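Local atomic coordinates of programmed cell death 6-interacting protein (PDB entry 5WA1), a protein that sorts cargo into multivesicular bodies and acts in cytokinesis and membrane repair, here represented by its ESCRT-III-binding Bro1 domain. Residues 173-178 against 357-362. Residues are numbered along the deposited sequence; the frame is centred on the assembly and turned at random.
Sequences HYQFAS and TLVKST
Gln175 and Ser178, one helical turn apart on helix 164-191 of the Bro1 domain, meet the irregular chain 357-362, extended from Val359 onward, which follows helix 319-340 and runs over the helical surface. The Gln175 side chain reaches toward this loop: CG lies anti to the carbonyl carbon (chi1 -72°) and the side chain runs straight on beyond CG, bringing OE1 to the backbone of Lys360. Lys360 N donates to Gln175 OE1 at 2.9 Å, with the donor tilted 17° from the amide's carbonyl plane. At the other end of the same amide, NE2 is bonded to Ala171 O, one turn back, so both ends are held and the rotation of the group is fixed. Val359 sets its CG1 4.0 Å from Gln175 CD, and both side chains also touch Ala216 of helix 202-226. Further along, Thr362 N gives a nearly straight bond to Gln175 O (171° at the hydrogen), arriving from above the carbonyl plane; a helix residue thus binds the loop through side chain and backbone alike. A water bridges Phe176 O and Thr362 O, donating to both. The loop belongs to the region that interacts with CHMP4 proteins, and its Leu358 packs on an apolar side chain of the bound peptide. With Ser178 OG turned anti to its own N, the two serine hydroxyls meet end-on, Ser361 OG donating to Ser178 OG at 2.7 Å.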
loop_
_atom_site.group_PDB
_atom_site.type_symbol
_atom_site.label_atom_id
_atom_site.label_comp_id
_atom_site.label_asym_id
_atom_site.label_seq_id
_atom_site.Cartn_x
_atom_site.Cartn_y
_atom_site.Cartn_z
ATOM N N HIS A 173 6.279 4.863 1.503
ATOM C CA HIS A 173 6.194 3.614 0.748
ATOM C C HIS A 173 4.755 3.123 0.579
ATOM O O HIS A 173 4.419 2.555 -0.473
ATOM C CB HIS A 173 7.065 2.552 1.420
ATOM C CG HIS A 173 8.528 2.690 1.105
ATOM N ND1 HIS A 173 9.231 3.855 1.331
ATOM C CD2 HIS A 173 9.413 1.817 0.571
ATOM C CE1 HIS A 173 10.488 3.688 0.959
ATOM N NE2 HIS A 173 10.624 2.461 0.494
ATOM N N TYR A 174 3.890 3.332 1.580
ATOM C CA TYR A 174 2.479 2.971 1.427
ATOM C C TYR A 174 1.804 3.816 0.359
ATOM O O TYR A 174 0.995 3.306 -0.422
ATOM C CB TYR A 174 1.733 3.122 2.756
ATOM C CG TYR A 174 1.982 2.008 3.740
ATOM C CD1 TYR A 174 1.945 0.674 3.343
ATOM C CD2 TYR A 174 2.232 2.293 5.085
ATOM C CE1 TYR A 174 2.172 -0.351 4.257
ATOM C CE2 TYR A 174 2.462 1.282 5.995
ATOM C CZ TYR A 174 2.435 -0.037 5.571
ATOM O OH TYR A 174 2.664 -1.050 6.475
ATOM N N GLN A 175 2.135 5.107 0.289
ATOM C CA GLN A 175 1.544 5.949 -0.746
ATOM C C GLN A 175 2.079 5.584 -2.126
ATOM O O GLN A 175 1.338 5.631 -3.115
ATOM C CB GLN A 175 1.794 7.419 -0.430
ATOM C CG GLN A 175 0.953 7.908 0.755
ATOM C CD GLN A 175 1.249 9.348 1.094
ATOM O OE1 GLN A 175 0.559 10.264 0.636
ATOM N NE2 GLN A 175 2.299 9.562 1.876
ATOM N N PHE A 176 3.360 5.222 -2.214
ATOM C CA PHE A 176 3.887 4.713 -3.475
ATOM C C PHE A 176 3.174 3.429 -3.884
ATOM O O PHE A 176 2.700 3.310 -5.018
ATOM C CB PHE A 176 5.395 4.472 -3.374
ATOM C CG PHE A 176 5.937 3.715 -4.551
ATOM C CD1 PHE A 176 6.230 4.374 -5.728
ATOM C CD2 PHE A 176 6.066 2.330 -4.508
ATOM C CE1 PHE A 176 6.698 3.670 -6.847
ATOM C CE2 PHE A 176 6.519 1.620 -5.614
ATOM C CZ PHE A 176 6.838 2.296 -6.780
ATOM N N ALA A 177 3.090 2.452 -2.972
ATOM C CA ALA A 177 2.414 1.201 -3.298
ATOM C C ALA A 177 0.973 1.452 -3.719
ATOM O O ALA A 177 0.495 0.870 -4.701
ATOM C CB ALA A 177 2.467 0.237 -2.110
ATOM N N SER A 178 0.280 2.348 -3.014
ATOM C CA SER A 178 -1.095 2.681 -3.372
ATOM C C SER A 178 -1.183 3.222 -4.792
ATOM O O SER A 178 -2.072 2.837 -5.559
ATOM C CB SER A 178 -1.664 3.703 -2.387
ATOM O OG SER A 178 -3.004 4.051 -2.747
ATOM N N THR A 357 -7.678 13.958 5.536
ATOM C CA THR A 357 -6.876 13.030 4.749
ATOM C C THR A 357 -5.515 13.661 4.469
ATOM O O THR A 357 -5.436 14.762 3.916
ATOM C CB THR A 357 -7.586 12.645 3.447
ATOM O OG1 THR A 357 -6.653 12.015 2.554
ATOM C CG2 THR A 357 -8.201 13.861 2.771
ATOM N N LEU A 358 -4.454 12.972 4.879
ATOM C CA LEU A 358 -3.079 13.407 4.678
ATOM C C LEU A 358 -2.362 12.629 3.587
ATOM O O LEU A 358 -1.165 12.853 3.368
ATOM C CB LEU A 358 -2.291 13.270 5.988
ATOM C CG LEU A 358 -2.264 14.492 6.912
ATOM C CD1 LEU A 358 -1.339 15.538 6.333
ATOM C CD2 LEU A 358 -3.649 15.071 7.101
ATOM N N VAL A 359 -3.048 11.724 2.897
ATOM C CA VAL A 359 -2.383 10.789 1.998
ATOM C C VAL A 359 -2.983 10.881 0.606
ATOM O O VAL A 359 -4.142 11.273 0.424
ATOM C CB VAL A 359 -2.468 9.347 2.540
ATOM C CG1 VAL A 359 -1.707 9.248 3.852
ATOM C CG2 VAL A 359 -3.923 8.942 2.737
ATOM N N LYS A 360 -2.169 10.516 -0.385
ATOM C CA LYS A 360 -2.559 10.498 -1.785
ATOM C C LYS A 360 -1.871 9.312 -2.444
ATOM O O LYS A 360 -0.738 8.975 -2.091
ATOM C CB LYS A 360 -2.167 11.814 -2.478
ATOM C CG LYS A 360 -2.539 11.904 -3.951
ATOM C CD LYS A 360 -4.048 11.963 -4.147
ATOM C CE LYS A 360 -4.426 11.787 -5.614
ATOM N NZ LYS A 360 -5.901 11.750 -5.812
ATOM N N SER A 361 -2.565 8.654 -3.374
ATOM C CA SER A 361 -1.928 7.621 -4.181
ATOM C C SER A 361 -0.897 8.279 -5.094
ATOM O O SER A 361 -1.250 9.128 -5.916
ATOM C CB SER A 361 -2.967 6.857 -5.004
ATOM O OG SER A 361 -3.910 6.199 -4.164
ATOM N N THR A 362 0.372 7.920 -4.927
ATOM C CA THR A 362 1.452 8.579 -5.669
ATOM C C THR A 362 1.410 8.170 -7.136
ATOM O O THR A 362 1.508 6.974 -7.439
ATOM C CB THR A 362 2.809 8.219 -5.067
ATOM O OG1 THR A 362 2.800 8.506 -3.659
ATOM C CG2 THR A 362 3.932 9.005 -5.739
HETATM O O HOH W 1 3.564 5.020 -7.212
#